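Lactate dehydrogenase (Eimeria maxima, PDB 6CT6) probably catalyses the NADH-dependent interconversion of pyruvate and lactate, and is captured with bound cofactor and the substrate analogue oxamate. Local coordinates at residues H55-V59 and V60-I64; G289-G292 and I293-I296. One frame throughout, in Å; residues are numbered along the deposited sequence.

How the contacts relate
Contact 1 comes first along the chain, in the NAD-binding domain, where helix 45-59 ends before strand 66-69. Contact 2 follows far downstream, in the alpha/beta C-terminal domain, at the turn between strands 281-289 and 294-296. Their centres lie 32 Å apart and their nearest atoms about 19 Å, so the two never touch. One mixed sheet nevertheless runs past both: strands 66-69 and 294-296 are its outermost members within the chain. Both contacts are local chain reversals, one a helix end and the other a tight turn. They differ in setting, because residues 55-64 meet the second subunit whereas no other chain of the assembly reaches residues 289-296.

Contact 1. Residues H55-V59 and V60-I64; sequences HNSSV and VDNGI
Ser-57 meets Asn-62 and Ile-64 in a local helix-capping contact, a Schellman motif that ends helix 45-59 in the NAD-binding domain. Two backbone bonds define it: Asn-62 N to Ser-57 O, 3.0 Å and nearly straight at 168°, and Asp-61 N to Ser-58 O, 3.0 Å. Asp-61 is the C-prime residue, and its positive phi of 71° turns the chain back over the helix end. CG2 of Val-60 packs 3.3 Å from Ser-57 O.

An Asx turn follows at Asn-62. Lying between its own backbone N and carbonyl carbon (chi1 71°), CG of Asn-62 carries OD1 to Ile-64 N, 3.0 Å away, and to within 3.2 Å of Ser-57 CB. Ser-57 OG lies 3.1 Å from Ile-64 O, a bond left unsettled because other partners compete; it also hydrogen-bonds with Ser-29 OG. Two waters lie within hydrogen-bonding distance of both Val-59 O and the Asp-61 carboxylate, one near each of its oxygens, though other acceptors compete for their protons.

Helix 19-31 backs the cap through Ser-29, whose O receives Asn-62 ND2, while Arg-165 of the second subunit pairs with Asp-61 and bonds Ser-58 O, placing the helix end at the subunit interface just before strand 66-69.

Contact 2. Residues G289-G292 and I293-I296; sequences GGKG and IEQI
Lys-291 and Glu-294 meet through a single carboxylate oxygen, OE2, which is approached by both the backbone and the side chain of the lysine. The main bond runs from Lys-291 N to Glu-294 OE2 at 3.1 Å; its N-H...O angle of 164° is close to straight, and it uses the anti lone pair, directed away from OE1. Lys-291 NZ adds a salt bridge to the same OE2 at 3.2 Å, although its hydrogen bond is weak. The lysine reaches it by bending at chi3 and chi4, which curls the amino group back past its own CG toward the carboxylate and brings CE within 3.8 Å of Glu-294 OE2. Glu-294 is extended beyond CG, and the two side chains cross at about a right angle. OE1 is held by a further salt bridge to Lys-262, so both carboxylate oxygens have a cationic partner, which would probably stabilise the charged form.

The turn that presents Lys-291 N is formed by residues 289-292, a type I beta turn closed in both directions: Gly-292 N bonds Gly-289 O at 2.9 Å, and Gly-289 N bonds Gly-292 O at 3.0 Å. The carboxylate lies close over Gly-289, with CA 3.6 Å from Glu-294 CD. Gly-292 has a positive phi of 86°, a conformation easily reached by glycine. Asp-260 accepts from Gly-290 N, tying the turn to a nearby loop. Ile-293 marks the chain's corner, packing on Cys-286 and Ile-288. Immediately beyond, Glu-294 and Gln-295 both face Ile-287 in a classic beta bulge, where a beta hairpin joins antiparallel strands 281-289 and 294-296.

Contact 1. Residues H55-V59 and V60-I64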
loop_
_atom_site.group_PDB
_atom_site.type_symbol
_atom_site.label_atom_id
_atom_site.label_comp_id
_atom_site.label_asym_id
_atom_site.label_seq_id
_atom_site.Cartn_x
_atom_site.Cartn_y
_atom_site.Cartn_z
ATOM N N HIS B 55 -12.357 5.753 -2.788
ATOM C CA HIS B 55 -12.990 4.514 -3.223
ATOM C C HIS B 55 -12.606 3.356 -2.311
ATOM O O HIS B 55 -13.458 2.539 -1.941
ATOM C CB HIS B 55 -12.598 4.201 -4.666
ATOM C CG HIS B 55 -12.963 5.279 -5.642
ATOM N ND1 HIS B 55 -12.391 5.374 -6.892
ATOM C CD2 HIS B 55 -13.847 6.302 -5.553
ATOM C CE1 HIS B 55 -12.903 6.412 -7.530
ATOM N NE2 HIS B 55 -13.790 6.992 -6.741
ATOM N N ASN B 56 -11.328 3.271 -1.933
ATOM C CA ASN B 56 -10.881 2.177 -1.076
ATOM C C ASN B 56 -11.647 2.164 0.239
ATOM O O ASN B 56 -12.092 1.106 0.700
ATOM C CB ASN B 56 -9.378 2.286 -0.816
ATOM C CG ASN B 56 -8.851 1.133 0.010
ATOM O OD1 ASN B 56 -8.650 0.033 -0.504
ATOM N ND2 ASN B 56 -8.637 1.374 1.302
ATOM N N SER B 57 -11.804 3.332 0.865
ATOM C CA SER B 57 -12.576 3.412 2.100
ATOM C C SER B 57 -13.941 2.758 1.926
ATOM O O SER B 57 -14.393 1.988 2.782
ATOM C CB SER B 57 -12.730 4.872 2.531
ATOM O OG SER B 57 -11.517 5.391 3.055
ATOM N N SER B 58 -14.606 3.048 0.807
ATOM C CA SER B 58 -15.906 2.444 0.528
ATOM C C SER B 58 -15.789 0.933 0.361
ATOM O O SER B 58 -16.666 0.182 0.809
ATOM C CB SER B 58 -16.514 3.088 -0.719
ATOM O OG SER B 58 -17.769 2.518 -1.040
ATOM N N VAL B 59 -14.713 0.466 -0.282
ATOM C CA VAL B 59 -14.486 -0.975 -0.399
ATOM C C VAL B 59 -14.528 -1.632 0.976
ATOM O O VAL B 59 -15.082 -2.726 1.139
ATOM C CB VAL B 59 -13.150 -1.261 -1.116
ATOM C CG1 VAL B 59 -12.842 -2.762 -1.112
ATOM C CG2 VAL B 59 -13.161 -0.725 -2.552
ATOM N N VAL B 60 -13.943 -0.985 1.984
ATOM C CA VAL B 60 -13.885 -1.547 3.333
ATOM C C VAL B 60 -14.931 -0.917 4.260
ATOM O O VAL B 60 -14.809 -1.013 5.479
ATOM C CB VAL B 60 -12.474 -1.436 3.938
ATOM C CG1 VAL B 60 -11.471 -2.226 3.109
ATOM C CG2 VAL B 60 -12.042 0.017 4.068
ATOM N N ASP B 61 -15.951 -0.266 3.702
ATOM C CA ASP B 61 -17.170 0.090 4.433
ATOM C C ASP B 61 -16.966 1.201 5.465
ATOM O O ASP B 61 -17.674 1.237 6.475
ATOM C CB ASP B 61 -17.773 -1.136 5.133
ATOM C CG ASP B 61 -18.238 -2.201 4.158
ATOM O OD1 ASP B 61 -18.829 -1.836 3.119
ATOM O OD2 ASP B 61 -18.016 -3.400 4.430
ATOM N N ASN B 62 -16.026 2.123 5.256
ATOM C CA ASN B 62 -15.926 3.290 6.126
ATOM C C ASN B 62 -15.882 4.553 5.274
ATOM O O ASN B 62 -15.744 4.506 4.048
ATOM C CB ASN B 62 -14.711 3.206 7.074
ATOM C CG ASN B 62 -13.379 3.385 6.367
ATOM O OD1 ASN B 62 -13.175 4.343 5.623
ATOM N ND2 ASN B 62 -12.451 2.470 6.625
ATOM N N GLY B 63 -16.015 5.693 5.948
ATOM C CA GLY B 63 -16.096 6.973 5.274
ATOM C C GLY B 63 -14.903 7.869 5.527
ATOM O O GLY B 63 -15.034 9.097 5.526
ATOM N N ILE B 64 -13.732 7.271 5.752
ATOM C CA ILE B 64 -12.502 8.051 5.810
ATOM C C ILE B 64 -12.353 8.815 4.503
ATOM O O ILE B 64 -12.543 8.260 3.415
ATOM C CB ILE B 64 -11.293 7.134 6.064
ATOM C CG1 ILE B 64 -11.333 6.537 7.477
ATOM C CG2 ILE B 64 -9.975 7.881 5.829
ATOM C CD1 ILE B 64 -11.150 7.539 8.616
HETATM O O HOH W 1 -15.800 -4.618 3.093
HETATM O O HOH W 2 -17.955 -3.384 0.790
#

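Contact 2. Residues G289-G292 and I293-I296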
loop_
_atom_site.group_PDB
_atom_site.type_symbol
_atom_site.label_atom_id
_atom_site.label_comp_id
_atom_site.label_asym_id
_atom_site.label_seq_id
_atom_site.Cartn_x
_atom_site.Cartn_y
_atom_site.Cartn_z
ATOM N N GLY B 289 3.592 9.644 23.242
ATOM C CA GLY B 289 2.229 9.683 23.721
ATOM C C GLY B 289 1.545 10.975 23.323
ATOM O O GLY B 289 2.038 11.699 22.450
ATOM N N GLY B 290 0.413 11.285 23.955
ATOM C CA GLY B 290 -0.353 12.466 23.587
ATOM C C GLY B 290 0.357 13.782 23.825
ATOM O O GLY B 290 -0.092 14.807 23.299
ATOM N N LYS B 291 1.439 13.783 24.603
ATOM C CA LYS B 291 2.260 14.969 24.806
ATOM C C LYS B 291 3.526 14.949 23.953
ATOM O O LYS B 291 4.490 15.653 24.270
ATOM C CB LYS B 291 2.624 15.115 26.285
ATOM C CG LYS B 291 1.426 15.300 27.213
ATOM C CD LYS B 291 1.841 15.411 28.679
ATOM C CE LYS B 291 2.497 14.141 29.212
ATOM N NZ LYS B 291 1.616 12.943 29.176
ATOM N N GLY B 292 3.542 14.158 22.880
ATOM C CA GLY B 292 4.690 14.104 21.994
ATOM C C GLY B 292 5.752 13.130 22.455
ATOM O O GLY B 292 5.434 12.033 22.919
ATOM N N ILE B 293 7.021 13.514 22.323
ATOM C CA ILE B 293 8.132 12.719 22.843
ATOM C C ILE B 293 8.106 12.883 24.361
ATOM O O ILE B 293 8.595 13.880 24.894
ATOM C CB ILE B 293 9.480 13.148 22.255
ATOM C CG1 ILE B 293 9.424 13.272 20.724
ATOM C CG2 ILE B 293 10.572 12.165 22.660
ATOM C CD1 ILE B 293 9.081 11.992 19.982
ATOM N N GLU B 294 7.531 11.910 25.063
ATOM C CA GLU B 294 7.302 12.057 26.496
ATOM C C GLU B 294 8.495 11.633 27.334
ATOM O O GLU B 294 8.681 12.155 28.440
ATOM C CB GLU B 294 6.064 11.256 26.908
ATOM C CG GLU B 294 4.785 11.821 26.320
ATOM C CD GLU B 294 3.544 11.090 26.780
ATOM O OE1 GLU B 294 3.673 10.075 27.495
ATOM O OE2 GLU B 294 2.433 11.536 26.424
ATOM N N GLN B 295 9.309 10.708 26.835
ATOM C CA GLN B 295 10.493 10.258 27.548
ATOM C C GLN B 295 11.557 9.868 26.540
ATOM O O GLN B 295 11.257 9.238 25.524
ATOM C CB GLN B 295 10.211 9.050 28.448
ATOM C CG GLN B 295 9.120 9.233 29.474
ATOM C CD GLN B 295 8.954 7.992 30.327
ATOM O OE1 GLN B 295 9.934 7.421 30.804
ATOM N NE2 GLN B 295 7.715 7.551 30.499
ATOM N N ILE B 296 12.796 10.243 26.833
ATOM C CA ILE B 296 13.962 9.727 26.133
ATOM C C ILE B 296 14.687 8.794 27.089
ATOM O O ILE B 296 15.056 9.194 28.199
ATOM C CB ILE B 296 14.880 10.862 25.646
ATOM C CG1 ILE B 296 14.160 11.690 24.579
ATOM C CG2 ILE B 296 16.179 10.294 25.080
ATOM C CD1 ILE B 296 14.774 13.044 24.341
HETATM O O HOH W 3 6.217 15.756 26.480
#